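Local coordinates for 2-oxoglutarate dehydrogenase E3 component (Thermus thermophilus, PDB 2EQ7), which probably catalyses the NAD+-dependent reoxidation of protein-bound dihydrolipoyl groups to lipoyl groups, using one FAD per subunit, at residues R169-G174 and D254-A259; M206-S211 and T352-K357; G138-I143 and G261-T266; M1-V6 and G24-V29. One frame throughout, in Å; residues are numbered along the deposited sequence.

Interaction 1. Residues R169-G174 and D254-A259. With NAD (nicotinamide-adenine-dinucleotide), chain E.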
# COMPACT_ATOMS: atom_id res chain seq x y z
N ARG A 169 23.61 -15.81 20.52
CA ARG A 169 22.33 -16.41 20.86
C ARG A 169 21.47 -15.38 21.58
O ARG A 169 21.90 -14.78 22.57
CB ARG A 169 22.52 -17.63 21.77
CG ARG A 169 23.25 -18.80 21.12
CD ARG A 169 23.35 -19.98 22.08
NE ARG A 169 24.08 -19.65 23.30
CZ ARG A 169 24.27 -20.48 24.32
NH1 ARG A 169 23.79 -21.72 24.26
NH2 ARG A 169 24.95 -20.09 25.39
N LEU A 170 20.27 -15.16 21.07
CA LEU A 170 19.34 -14.23 21.69
C LEU A 170 18.08 -14.99 22.07
O LEU A 170 17.50 -15.70 21.25
CB LEU A 170 18.95 -13.10 20.71
CG LEU A 170 17.76 -12.24 21.14
CD1 LEU A 170 18.13 -11.41 22.37
CD2 LEU A 170 17.34 -11.32 20.00
N ILE A 171 17.66 -14.87 23.33
CA ILE A 171 16.43 -15.52 23.75
C ILE A 171 15.43 -14.39 23.96
O ILE A 171 15.75 -13.39 24.61
CB ILE A 171 16.60 -16.31 25.07
CG1 ILE A 171 17.41 -17.58 24.81
CG2 ILE A 171 15.22 -16.68 25.63
CD1 ILE A 171 17.63 -18.43 26.05
N VAL A 172 14.25 -14.55 23.38
CA VAL A 172 13.19 -13.56 23.50
C VAL A 172 12.10 -14.17 24.36
O VAL A 172 11.54 -15.21 24.02
CB VAL A 172 12.60 -13.22 22.11
CG1 VAL A 172 11.46 -12.20 22.27
CG2 VAL A 172 13.69 -12.66 21.20
N VAL A 173 11.81 -13.53 25.48
CA VAL A 173 10.75 -14.01 26.36
C VAL A 173 9.50 -13.21 26.02
O VAL A 173 9.43 -12.01 26.29
CB VAL A 173 11.11 -13.79 27.84
CG1 VAL A 173 9.99 -14.31 28.72
CG2 VAL A 173 12.43 -14.51 28.15
N GLY A 174 8.53 -13.89 25.42
CA GLY A 174 7.29 -13.23 25.04
C GLY A 174 7.17 -13.21 23.52
O GLY A 174 7.99 -12.58 22.84
N ASP A 254 23.52 -15.09 25.09
CA ASP A 254 24.35 -13.89 25.21
C ASP A 254 23.49 -12.69 25.60
O ASP A 254 23.95 -11.79 26.30
CB ASP A 254 25.06 -13.61 23.89
CG ASP A 254 25.92 -14.77 23.44
OD1 ASP A 254 25.41 -15.65 22.71
OD2 ASP A 254 27.10 -14.81 23.83
N ARG A 255 22.25 -12.68 25.12
CA ARG A 255 21.33 -11.60 25.43
C ARG A 255 19.93 -12.18 25.60
O ARG A 255 19.57 -13.17 24.96
CB ARG A 255 21.32 -10.56 24.30
CG ARG A 255 22.62 -9.76 24.16
CD ARG A 255 22.77 -8.79 25.32
NE ARG A 255 23.96 -7.95 25.24
CZ ARG A 255 25.12 -8.21 25.84
NH1 ARG A 255 25.26 -9.31 26.57
NH2 ARG A 255 26.13 -7.36 25.74
N VAL A 256 19.15 -11.57 26.49
CA VAL A 256 17.78 -12.01 26.69
C VAL A 256 16.90 -10.78 26.67
O VAL A 256 17.09 -9.84 27.45
CB VAL A 256 17.57 -12.73 28.04
CG1 VAL A 256 16.11 -13.14 28.19
CG2 VAL A 256 18.47 -13.96 28.13
N LEU A 257 15.94 -10.77 25.75
CA LEU A 257 15.00 -9.66 25.64
C LEU A 257 13.74 -10.05 26.38
O LEU A 257 13.14 -11.09 26.08
CB LEU A 257 14.68 -9.40 24.17
CG LEU A 257 13.41 -8.58 23.89
CD1 LEU A 257 13.50 -7.21 24.56
CD2 LEU A 257 13.23 -8.44 22.38
N VAL A 258 13.35 -9.24 27.35
CA VAL A 258 12.13 -9.50 28.11
C VAL A 258 11.06 -8.62 27.46
O VAL A 258 11.09 -7.40 27.60
CB VAL A 258 12.29 -9.13 29.59
CG1 VAL A 258 10.98 -9.38 30.34
CG2 VAL A 258 13.41 -9.97 30.21
N ALA A 259 10.15 -9.26 26.74
CA ALA A 259 9.08 -8.54 26.04
C ALA A 259 7.77 -9.24 26.35
O ALA A 259 7.11 -9.78 25.46
CB ALA A 259 9.36 -8.55 24.54
PA NAD E . 2.43 -8.32 24.00
O1A NAD E . 1.17 -8.36 24.75
O2A NAD E . 2.13 -7.80 22.51
O5B NAD E . 3.07 -9.80 23.93
C5B NAD E . 3.39 -10.24 25.25
C4B NAD E . 3.56 -11.76 25.22
O4B NAD E . 4.37 -12.21 26.33
C3B NAD E . 2.20 -12.46 25.32
O3B NAD E . 1.95 -13.24 24.14
C2B NAD E . 2.33 -13.32 26.60
O2B NAD E . 1.59 -14.54 26.52
C1B NAD E . 3.86 -13.51 26.70
N9A NAD E . 4.29 -13.86 28.07
C8A NAD E . 3.89 -13.27 29.25
N7A NAD E . 4.49 -13.83 30.26
C5A NAD E . 5.31 -14.81 29.81
C6A NAD E . 6.21 -15.75 30.41
N6A NAD E . 6.37 -15.78 31.79
N1A NAD E . 6.89 -16.60 29.62
C2A NAD E . 6.75 -16.59 28.28
N3A NAD E . 5.92 -15.73 27.68
C4A NAD E . 5.20 -14.84 28.39
O3 NAD E . 3.44 -7.31 24.78
PN NAD E . 4.53 -6.59 23.80
O1N NAD E . 4.85 -7.48 22.57
O2N NAD E . 5.83 -6.34 24.60
O5D NAD E . 3.97 -5.17 23.24
C5D NAD E . 3.26 -4.50 24.28
C4D NAD E . 2.19 -3.57 23.67
O4D NAD E . 2.76 -2.70 22.63
C3D NAD E . 1.04 -4.38 23.02
O3D NAD E . -0.23 -3.90 23.46
C2D NAD E . 1.26 -4.22 21.52
O2D NAD E . 0.03 -4.23 20.79
C1D NAD E . 2.03 -2.90 21.37
N1N NAD E . 2.96 -2.99 20.21
C2N NAD E . 2.47 -2.82 18.97
C3N NAD E . 3.34 -2.91 17.84
C7N NAD E . 2.84 -2.74 16.46
O7N NAD E . 1.65 -2.56 16.27
N7N NAD E . 3.69 -2.79 15.41
C4N NAD E . 4.72 -3.18 18.07
C5N NAD E . 5.17 -3.35 19.38
C6N NAD E . 4.26 -3.25 20.44
O HOH W 1 26.16 -18.08 23.08

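Interaction 2. Residues M206-S211 and T352-K357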
# COMPACT_ATOMS: atom_id res chain seq x y z
N MET A 206 -3.61 -10.60 16.85
CA MET A 206 -3.93 -10.98 15.48
C MET A 206 -5.03 -12.03 15.45
O MET A 206 -5.38 -12.61 16.48
CB MET A 206 -2.68 -11.55 14.79
CG MET A 206 -1.53 -10.56 14.62
SD MET A 206 -1.93 -9.22 13.48
CE MET A 206 -2.15 -7.86 14.59
N ASP A 207 -5.59 -12.25 14.27
CA ASP A 207 -6.61 -13.27 14.10
C ASP A 207 -5.85 -14.57 14.32
O ASP A 207 -4.70 -14.69 13.92
CB ASP A 207 -7.19 -13.17 12.68
CG ASP A 207 -8.09 -14.33 12.33
OD1 ASP A 207 -7.58 -15.32 11.76
OD2 ASP A 207 -9.30 -14.26 12.63
N LEU A 208 -6.48 -15.55 14.96
CA LEU A 208 -5.80 -16.81 15.26
C LEU A 208 -5.21 -17.52 14.04
O LEU A 208 -4.09 -18.04 14.11
CB LEU A 208 -6.73 -17.75 16.02
CG LEU A 208 -6.10 -19.06 16.52
CD1 LEU A 208 -4.89 -18.75 17.42
CD2 LEU A 208 -7.15 -19.86 17.29
N GLU A 209 -5.95 -17.55 12.94
CA GLU A 209 -5.43 -18.21 11.74
C GLU A 209 -4.14 -17.53 11.31
O GLU A 209 -3.18 -18.19 10.88
CB GLU A 209 -6.43 -18.14 10.59
CG GLU A 209 -6.00 -19.01 9.41
CD GLU A 209 -6.89 -18.87 8.19
OE1 GLU A 209 -6.62 -19.58 7.20
OE2 GLU A 209 -7.84 -18.07 8.21
N VAL A 210 -4.12 -16.21 11.43
CA VAL A 210 -2.95 -15.42 11.05
C VAL A 210 -1.78 -15.67 12.00
O VAL A 210 -0.65 -15.81 11.55
CB VAL A 210 -3.31 -13.92 11.01
CG1 VAL A 210 -2.08 -13.08 10.74
CG2 VAL A 210 -4.36 -13.68 9.93
N SER A 211 -2.05 -15.72 13.30
CA SER A 211 -0.99 -15.96 14.28
C SER A 211 -0.34 -17.31 14.02
O SER A 211 0.88 -17.44 14.11
CB SER A 211 -1.55 -15.96 15.72
OG SER A 211 -2.07 -14.69 16.08
N THR A 352 -11.61 -10.05 14.86
CA THR A 352 -10.98 -11.30 14.47
C THR A 352 -12.11 -12.32 14.47
O THR A 352 -13.20 -12.02 14.97
CB THR A 352 -9.94 -11.77 15.50
OG1 THR A 352 -10.59 -11.97 16.76
CG2 THR A 352 -8.83 -10.75 15.65
N GLU A 353 -11.88 -13.51 13.92
CA GLU A 353 -12.93 -14.52 13.93
C GLU A 353 -13.29 -14.93 15.35
O GLU A 353 -14.45 -15.22 15.65
CB GLU A 353 -12.51 -15.75 13.12
CG GLU A 353 -12.56 -15.54 11.61
CD GLU A 353 -12.55 -16.84 10.83
OE1 GLU A 353 -13.46 -17.67 11.05
OE2 GLU A 353 -11.64 -17.03 10.00
N GLU A 354 -12.30 -14.92 16.25
CA GLU A 354 -12.54 -15.30 17.64
C GLU A 354 -13.49 -14.32 18.31
O GLU A 354 -14.35 -14.71 19.11
CB GLU A 354 -11.22 -15.36 18.42
CG GLU A 354 -10.32 -16.52 18.02
CD GLU A 354 -9.85 -16.44 16.58
OE1 GLU A 354 -9.23 -15.42 16.21
OE2 GLU A 354 -10.11 -17.40 15.82
N GLU A 355 -13.34 -13.04 18.00
CA GLU A 355 -14.19 -12.01 18.57
C GLU A 355 -15.62 -12.09 18.03
O GLU A 355 -16.58 -11.87 18.76
CB GLU A 355 -13.59 -10.63 18.32
CG GLU A 355 -12.38 -10.37 19.20
CD GLU A 355 -11.55 -9.18 18.75
OE1 GLU A 355 -10.72 -8.71 19.55
OE2 GLU A 355 -11.73 -8.72 17.60
N LEU A 356 -15.76 -12.41 16.74
CA LEU A 356 -17.09 -12.52 16.15
C LEU A 356 -17.81 -13.74 16.73
O LEU A 356 -19.00 -13.67 17.05
CB LEU A 356 -17.00 -12.65 14.62
CG LEU A 356 -16.43 -11.43 13.88
CD1 LEU A 356 -16.47 -11.67 12.38
CD2 LEU A 356 -17.25 -10.19 14.23
N LYS A 357 -17.08 -14.85 16.87
CA LYS A 357 -17.66 -16.07 17.43
C LYS A 357 -18.13 -15.84 18.87
O LYS A 357 -19.19 -16.32 19.27
CB LYS A 357 -16.63 -17.20 17.42
CG LYS A 357 -16.29 -17.76 16.05
CD LYS A 357 -15.21 -18.83 16.18
CE LYS A 357 -14.82 -19.42 14.84
NZ LYS A 357 -13.73 -20.43 14.99
O HOH W 2 -7.56 -14.47 18.13
O HOH W 3 -9.08 -17.22 13.23

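Interaction 3. Residues G138-I143 and G261-T266. With FAD (flavin-adenine dinucleotide), chain D.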
# COMPACT_ATOMS: atom_id res chain seq x y z
N GLY A 138 1.61 7.74 28.48
CA GLY A 138 2.05 6.51 27.85
C GLY A 138 2.22 5.22 28.62
O GLY A 138 1.48 4.92 29.56
N SER A 139 3.23 4.45 28.21
CA SER A 139 3.51 3.16 28.80
C SER A 139 4.99 2.93 29.08
O SER A 139 5.83 3.79 28.81
CB SER A 139 3.00 2.05 27.86
OG SER A 139 3.59 2.16 26.58
N ALA A 140 5.29 1.77 29.63
CA ALA A 140 6.66 1.37 29.95
C ALA A 140 6.72 -0.14 29.84
O ALA A 140 5.69 -0.82 29.86
CB ALA A 140 7.02 1.81 31.36
N PRO A 141 7.92 -0.71 29.70
CA PRO A 141 8.01 -2.16 29.59
C PRO A 141 7.55 -2.84 30.88
O PRO A 141 7.80 -2.34 31.98
CB PRO A 141 9.50 -2.40 29.35
CG PRO A 141 9.96 -1.13 28.69
CD PRO A 141 9.23 -0.07 29.48
N LEU A 142 6.86 -3.97 30.73
CA LEU A 142 6.42 -4.72 31.89
C LEU A 142 7.60 -5.60 32.29
O LEU A 142 8.09 -6.39 31.48
CB LEU A 142 5.21 -5.61 31.55
CG LEU A 142 4.73 -6.53 32.68
CD1 LEU A 142 4.34 -5.71 33.90
CD2 LEU A 142 3.54 -7.36 32.19
N ILE A 143 8.06 -5.45 33.52
CA ILE A 143 9.18 -6.24 34.00
C ILE A 143 8.78 -6.99 35.26
O ILE A 143 8.80 -6.44 36.36
CB ILE A 143 10.40 -5.35 34.32
CG1 ILE A 143 10.78 -4.52 33.09
CG2 ILE A 143 11.59 -6.23 34.74
CD1 ILE A 143 11.91 -3.54 33.34
N GLY A 261 5.16 -7.71 27.61
CA GLY A 261 4.10 -6.73 27.62
C GLY A 261 4.52 -5.32 27.98
O GLY A 261 5.69 -5.05 28.25
N ARG A 262 3.55 -4.41 27.94
CA ARG A 262 3.79 -3.02 28.31
C ARG A 262 2.63 -2.59 29.20
O ARG A 262 1.50 -3.03 29.01
CB ARG A 262 3.92 -2.12 27.07
CG ARG A 262 5.28 -2.30 26.37
CD ARG A 262 5.44 -1.38 25.17
NE ARG A 262 5.48 0.02 25.55
CZ ARG A 262 6.55 0.65 26.04
NH1 ARG A 262 7.69 -0.00 26.23
NH2 ARG A 262 6.47 1.94 26.35
N ARG A 263 2.93 -1.74 30.16
CA ARG A 263 1.94 -1.29 31.13
C ARG A 263 1.75 0.22 31.11
O ARG A 263 2.68 0.97 30.78
CB ARG A 263 2.41 -1.71 32.52
CG ARG A 263 3.75 -1.06 32.89
CD ARG A 263 4.43 -1.70 34.09
NE ARG A 263 5.71 -1.05 34.38
CZ ARG A 263 5.83 0.19 34.85
NH1 ARG A 263 4.75 0.93 35.07
NH2 ARG A 263 7.03 0.69 35.08
N PRO A 264 0.55 0.69 31.47
CA PRO A 264 0.29 2.14 31.48
C PRO A 264 1.28 2.76 32.46
O PRO A 264 1.56 2.17 33.51
CB PRO A 264 -1.14 2.23 32.00
CG PRO A 264 -1.76 0.96 31.54
CD PRO A 264 -0.67 -0.06 31.81
N TYR A 265 1.80 3.94 32.13
CA TYR A 265 2.77 4.60 32.99
C TYR A 265 2.23 5.88 33.63
O TYR A 265 1.85 6.82 32.92
CB TYR A 265 4.02 4.94 32.17
CG TYR A 265 5.13 5.57 32.96
CD1 TYR A 265 6.06 4.79 33.66
CD2 TYR A 265 5.27 6.96 33.02
CE1 TYR A 265 7.09 5.38 34.38
CE2 TYR A 265 6.29 7.56 33.74
CZ TYR A 265 7.20 6.76 34.42
OH TYR A 265 8.23 7.35 35.13
N THR A 266 2.20 5.92 34.96
CA THR A 266 1.71 7.10 35.68
C THR A 266 2.60 7.44 36.87
O THR A 266 2.22 8.23 37.74
CB THR A 266 0.27 6.88 36.20
OG1 THR A 266 0.24 5.73 37.05
CG2 THR A 266 -0.71 6.68 35.04
PA FAD D . 4.17 7.43 24.83
O1A FAD D . 4.68 7.58 23.45
O2A FAD D . 4.73 6.50 25.67
O5B FAD D . 4.57 8.80 25.38
C5B FAD D . 4.35 9.19 26.78
C4B FAD D . 5.38 10.32 27.05
O4B FAD D . 5.05 10.87 28.37
C3B FAD D . 6.86 9.91 27.13
O3B FAD D . 7.70 10.58 26.24
C2B FAD D . 7.20 10.05 28.61
O2B FAD D . 8.54 10.40 28.83
C1B FAD D . 6.31 11.18 29.03
N9A FAD D . 5.87 11.25 30.42
C8A FAD D . 5.34 10.22 31.18
N7A FAD D . 5.02 10.61 32.42
C5A FAD D . 5.35 11.94 32.47
C6A FAD D . 5.23 12.95 33.54
N6A FAD D . 4.75 12.70 34.74
N1A FAD D . 5.69 14.21 33.20
C2A FAD D . 6.20 14.51 31.97
N3A FAD D . 6.33 13.66 30.94
C4A FAD D . 5.90 12.38 31.23
N1 FAD D . 2.97 1.37 17.82
C2 FAD D . 2.53 1.42 16.56
O2 FAD D . 1.46 1.88 16.29
N3 FAD D . 3.33 0.94 15.47
C4 FAD D . 4.59 0.39 15.67
O4 FAD D . 5.24 -0.00 14.72
C4X FAD D . 5.07 0.34 17.05
N5 FAD D . 6.30 -0.18 17.32
C5X FAD D . 6.73 -0.19 18.63
C6 FAD D . 8.02 -0.72 18.89
C7 FAD D . 8.53 -0.77 20.18
C7M FAD D . 9.92 -1.34 20.41
C8 FAD D . 7.73 -0.26 21.30
C8M FAD D . 8.24 -0.27 22.73
C9 FAD D . 6.45 0.26 21.05
C9A FAD D . 5.94 0.30 19.74
N10 FAD D . 4.64 0.82 19.40
C10 FAD D . 4.20 0.85 18.11
C1' FAD D . 3.76 1.34 20.48
C2' FAD D . 3.76 2.89 20.43
O2' FAD D . 5.11 3.31 20.64
C3' FAD D . 2.85 3.41 21.53
O3' FAD D . 1.53 2.94 21.30
C4' FAD D . 2.82 4.94 21.49
O4' FAD D . 4.14 5.49 21.71
C5' FAD D . 1.87 5.39 22.59
O5' FAD D . 1.81 6.97 22.57
P FAD D . 1.48 7.69 23.86
O1P FAD D . 1.44 9.17 23.41
O2P FAD D . 0.31 7.23 24.47
O3P FAD D . 2.57 7.40 24.83
O HOH W 4 9.42 -0.71 33.16
O HOH W 5 6.97 -3.47 35.24

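Interaction 4. Residues M1-V6 and G24-V29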
# COMPACT_ATOMS: atom_id res chain seq x y z
N MET A 1 -2.85 31.38 32.48
CA MET A 1 -2.85 29.90 32.35
C MET A 1 -3.14 29.47 30.92
O MET A 1 -3.69 30.23 30.12
CB MET A 1 -3.90 29.28 33.28
CG MET A 1 -5.33 29.68 32.97
SD MET A 1 -6.53 28.69 33.89
CE MET A 1 -6.53 29.54 35.49
N TYR A 2 -2.77 28.23 30.60
CA TYR A 2 -2.99 27.68 29.28
C TYR A 2 -4.45 27.28 29.11
O TYR A 2 -5.17 27.11 30.09
CB TYR A 2 -2.14 26.42 29.07
CG TYR A 2 -0.65 26.67 29.01
CD1 TYR A 2 0.16 26.39 30.11
CD2 TYR A 2 -0.06 27.16 27.85
CE1 TYR A 2 1.54 26.61 30.05
CE2 TYR A 2 1.31 27.38 27.79
CZ TYR A 2 2.10 27.10 28.89
OH TYR A 2 3.46 27.32 28.81
N ASP A 3 -4.88 27.13 27.86
CA ASP A 3 -6.24 26.68 27.60
C ASP A 3 -6.15 25.17 27.76
O ASP A 3 -7.08 24.53 28.27
CB ASP A 3 -6.68 27.04 26.18
CG ASP A 3 -6.80 28.54 25.97
OD1 ASP A 3 -7.48 29.19 26.80
OD2 ASP A 3 -6.23 29.06 24.99
N LEU A 4 -5.02 24.61 27.35
CA LEU A 4 -4.79 23.17 27.45
C LEU A 4 -3.36 22.86 27.88
O LEU A 4 -2.40 23.41 27.32
CB LEU A 4 -5.05 22.47 26.10
CG LEU A 4 -4.64 20.99 26.05
CD1 LEU A 4 -5.51 20.17 26.99
CD2 LEU A 4 -4.77 20.46 24.62
N LEU A 5 -3.23 21.99 28.87
CA LEU A 5 -1.92 21.57 29.34
C LEU A 5 -1.85 20.07 29.02
O LEU A 5 -2.72 19.31 29.45
CB LEU A 5 -1.79 21.78 30.85
CG LEU A 5 -0.42 21.40 31.44
CD1 LEU A 5 0.67 22.29 30.83
CD2 LEU A 5 -0.45 21.55 32.95
N VAL A 6 -0.85 19.67 28.26
CA VAL A 6 -0.68 18.27 27.88
C VAL A 6 0.52 17.69 28.62
O VAL A 6 1.60 18.28 28.63
CB VAL A 6 -0.44 18.14 26.35
CG1 VAL A 6 -0.24 16.67 25.97
CG2 VAL A 6 -1.62 18.74 25.59
N GLY A 24 -7.30 26.88 17.88
CA GLY A 24 -7.23 28.15 18.56
C GLY A 24 -6.84 28.16 20.03
O GLY A 24 -6.82 29.21 20.66
N MET A 25 -6.52 26.99 20.59
CA MET A 25 -6.13 26.92 21.99
C MET A 25 -4.66 27.27 22.17
O MET A 25 -3.86 27.06 21.27
CB MET A 25 -6.33 25.50 22.54
CG MET A 25 -7.75 24.95 22.46
SD MET A 25 -7.87 23.33 23.28
CE MET A 25 -8.59 23.79 24.84
N LYS A 26 -4.32 27.83 23.32
CA LYS A 26 -2.92 28.13 23.62
C LYS A 26 -2.53 26.92 24.44
O LYS A 26 -3.06 26.68 25.53
CB LYS A 26 -2.78 29.43 24.41
CG LYS A 26 -3.14 30.67 23.59
CD LYS A 26 -2.49 30.64 22.19
CE LYS A 26 -0.97 30.65 22.27
NZ LYS A 26 -0.35 30.62 20.91
N VAL A 27 -1.60 26.14 23.90
CA VAL A 27 -1.17 24.89 24.52
C VAL A 27 0.21 24.89 25.15
O VAL A 27 1.14 25.53 24.67
CB VAL A 27 -1.22 23.75 23.47
CG1 VAL A 27 -1.00 22.40 24.14
CG2 VAL A 27 -2.55 23.77 22.73
N GLY A 28 0.32 24.13 26.23
CA GLY A 28 1.58 23.96 26.93
C GLY A 28 1.76 22.45 27.05
O GLY A 28 0.81 21.74 27.34
N VAL A 29 2.98 21.97 26.80
CA VAL A 29 3.26 20.54 26.87
C VAL A 29 4.42 20.25 27.82
O VAL A 29 5.48 20.87 27.72
CB VAL A 29 3.61 19.96 25.48
CG1 VAL A 29 3.94 18.48 25.59
CG2 VAL A 29 2.46 20.19 24.51
O HOH W 6 -7.31 31.03 22.48

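Interaction 1. Residues R169-G174 and D254-A259
Asp254 OD1 accepts two bonds at the start of this pair of parallel strands. The backbone N of Arg169 donates to it over 2.8 Å, and a water molecule donates to it while accepting from Arg169 NE. The amide reaches the oxygen on its anti side, 25° out of the carboxylate plane, and the bond is bent. With Arg169 NE still 4.3 Å from Asp254 OD1, the two charges do not close a salt bridge; the guanidinium and carboxylate planes are turned 65° apart and the water spans them. An alanine here would probably leave the Arg169 amide and that water without their carboxylate acceptor and loosen the guanidinium.

From there a regular parallel ladder runs on: Ile171 N to Arg255 O, Leu257 N to Ile171 O, Val173 N to Leu257 O (nearly straight, 174°) and Ala259 N to Val173 O. On one side of the sheet Leu170 CD1 settles 3.4 Å from Arg255 O, while Val172 and Leu257 run alongside each other, CG1 of the one near CD2 of the other. On the other, Val173 CG2 meets Val256 CG1 at 3.9 Å, and Val256 and Ile171 also pack against strand 240-245.

At the far end Gly174 CA comes within 3.4 Å of NAD O4B; a CB at Gly174 would run into Ala259 O. Strand 169-173, the middle one of the Rossmann-type NAD-binding sheet, pairs here with its neighbour 255-258. The chemistry is graded along the pair: a charged, water-bridged clamp at one end, an apolar middle, and a side-chain-free glycine beside the dinucleotide at the other.

Interaction 2. Residues M206-S211 and T352-K357
Asp207 and Thr352, each the N-cap of a helix, bring the starts of helices 208-221 and 353-359 together, and Thr352 also forms a capping box with Glu355. The Asp207 side chain makes the crossing. Its CB rests 4.2 Å from Thr352 CG2, the methyl that also packs on Asp207 CA. The next atom, CG, stands anti to the backbone N (chi1 170°), which carries the carboxylate across to the second helix. There OD2 accepts from Glu353 N at 3.0 Å, met nearly along its C-O axis in an almost straight bond of 175°. OD1 turns back on its own helix, with a weak capping bond from Glu209 N, and forms a salt bridge with Lys387.

Glu354 returns the favour. Bent at chi2 (63°), its chain folds back so that OE1 accepts from Leu208 N at 3.0 Å, the amide coming from above the carboxylate plane. Each helix thus has a first-turn amide bound by a carboxylate of the other. Several acids gather here, with Asp207 OD2 only 3.8 Å from Glu354 OE1; the two helix starts and Lys387, which also pairs with Glu209 and Glu353, would probably offset part of their repulsion, and Glu353 is also hydrogen-bonded to Tyr363. The contact joins the pyridine-nucleotide part of the chain to the dimerisation domain. A water bridges the two helices, accepting from Glu209 N and donating to Glu354 OE2 at 2.8 Å.

Interaction 3. Residues G138-I143 and G261-T266
Residues 139-141 and 262-264 form a short two-stranded antiparallel ribbon, its strands running at 146° to each other. Ala140 and Arg263 are its hydrogen-bonded pair, N to O in both directions, and Ser139-Pro264 and Pro141-Arg262 are the non-hydrogen-bonded pairs. Tyr265 N to Gly138 O (2.8 Å) and Leu142 N to Gly261 O (2.9 Å) extend the pairing at the two ends.

Arg262 does most of the side-chain work. Bent at chi3 (66°), it brings its guanidinium side-on to Ser139, so that NE at 3.0 Å and NH2 at 2.9 Å both donate to Ser139 OG, which is also hydrogen-bonded to Asp302. One guanidinium face lies against the backbone of Ala140 and the opposite one against the flavin methyl C8M, with Arg262 NH1 3.6 Å from it. A leucine in its place has no flat charged group, and would probably leave Ser139 OG without its two arginine donors and open a gap between the ribbon and the flavin methyl. Arg263 lies over Ala140 CB with its guanidinium face and makes a salt bridge with Glu267; its NE bond to Pro141 O is weak. Tyr265 presents its ring edge to adenine N7A of FAD, while its CD1 touches Ala140 CB at 3.9 Å.

Gly138 CA approaches the FAD pyrophosphate oxygen O3P, and Gly261 and Arg262 touch NAD. The ribbon sits between the two nucleotide-binding sheets: 139-141 follows strand 133-135 of the FAD sheet, and 262-264 leaves strand 255-258 of the NAD sheet before the chain returns to strand 297-299.

Interaction 4. Residues M1-V6 and G24-V29
Tyr2 lays its ring over Gly28 where the first beta-alpha-beta unit of the Rossmann-type FAD sheet begins, strand 2-7 leading through helix 11-22 to the parallel neighbour 27-31. Gly28 is the hollow and the ring is the bump: Gly28 CA lies 3.7 Å from the ring centroid, 16° off the normal, in a CH-pi contact. Any CB on Gly28 would drive into Tyr2 CZ. Leu5 CD1 closes in beside it, 3.5 Å from Gly28 O, and the phenol OH reaches His107.

The opposite side of the sheet is knobbly with branched side chains. Val6 CG2 sits 4.0 Å from Val27 CG1, and Val6 CB meets Val29 CG2. Ahead of them Met25, its chain bent at chi3, tucks CE against Leu4 CB at 4.0 Å. Helix 11-22 covers this row through Ala17 and Ala20, and helix 310-326 lies against Leu4 and Met25.

At the N-terminal end of the strand pair the chain turns a corner at Asp3, whose carboxylate is brought to the other segment by a CG lying beside its own backbone N (chi1 -67°). Lys26 O accepts from Asp3 N, and Lys26 N answers by donating to the anti lone pair of Asp3 OD2 at 2.8 Å.

In the fold
Interaction 4 comes first along the chain and closes before the others open. It lies in the FAD sheet, on the opposite side of the chain's centre from interaction 1 in the NAD sheet, with centres about 42 Å apart. Interaction 3 stands between, about 18 Å from interaction 1 and about 26 Å from interaction 4 by centres; interaction 1 is nested inside the loop it closes, and strand 255-258 leads on to 262-264. Interaction 2 crosses both in sequence, its centre about 27 Å from that of interaction 1. Interactions 1 and 4 are each internal to one nucleotide-binding sheet, while interactions 2 and 3 join parts of the subunit, interaction 3 touching both cofactors.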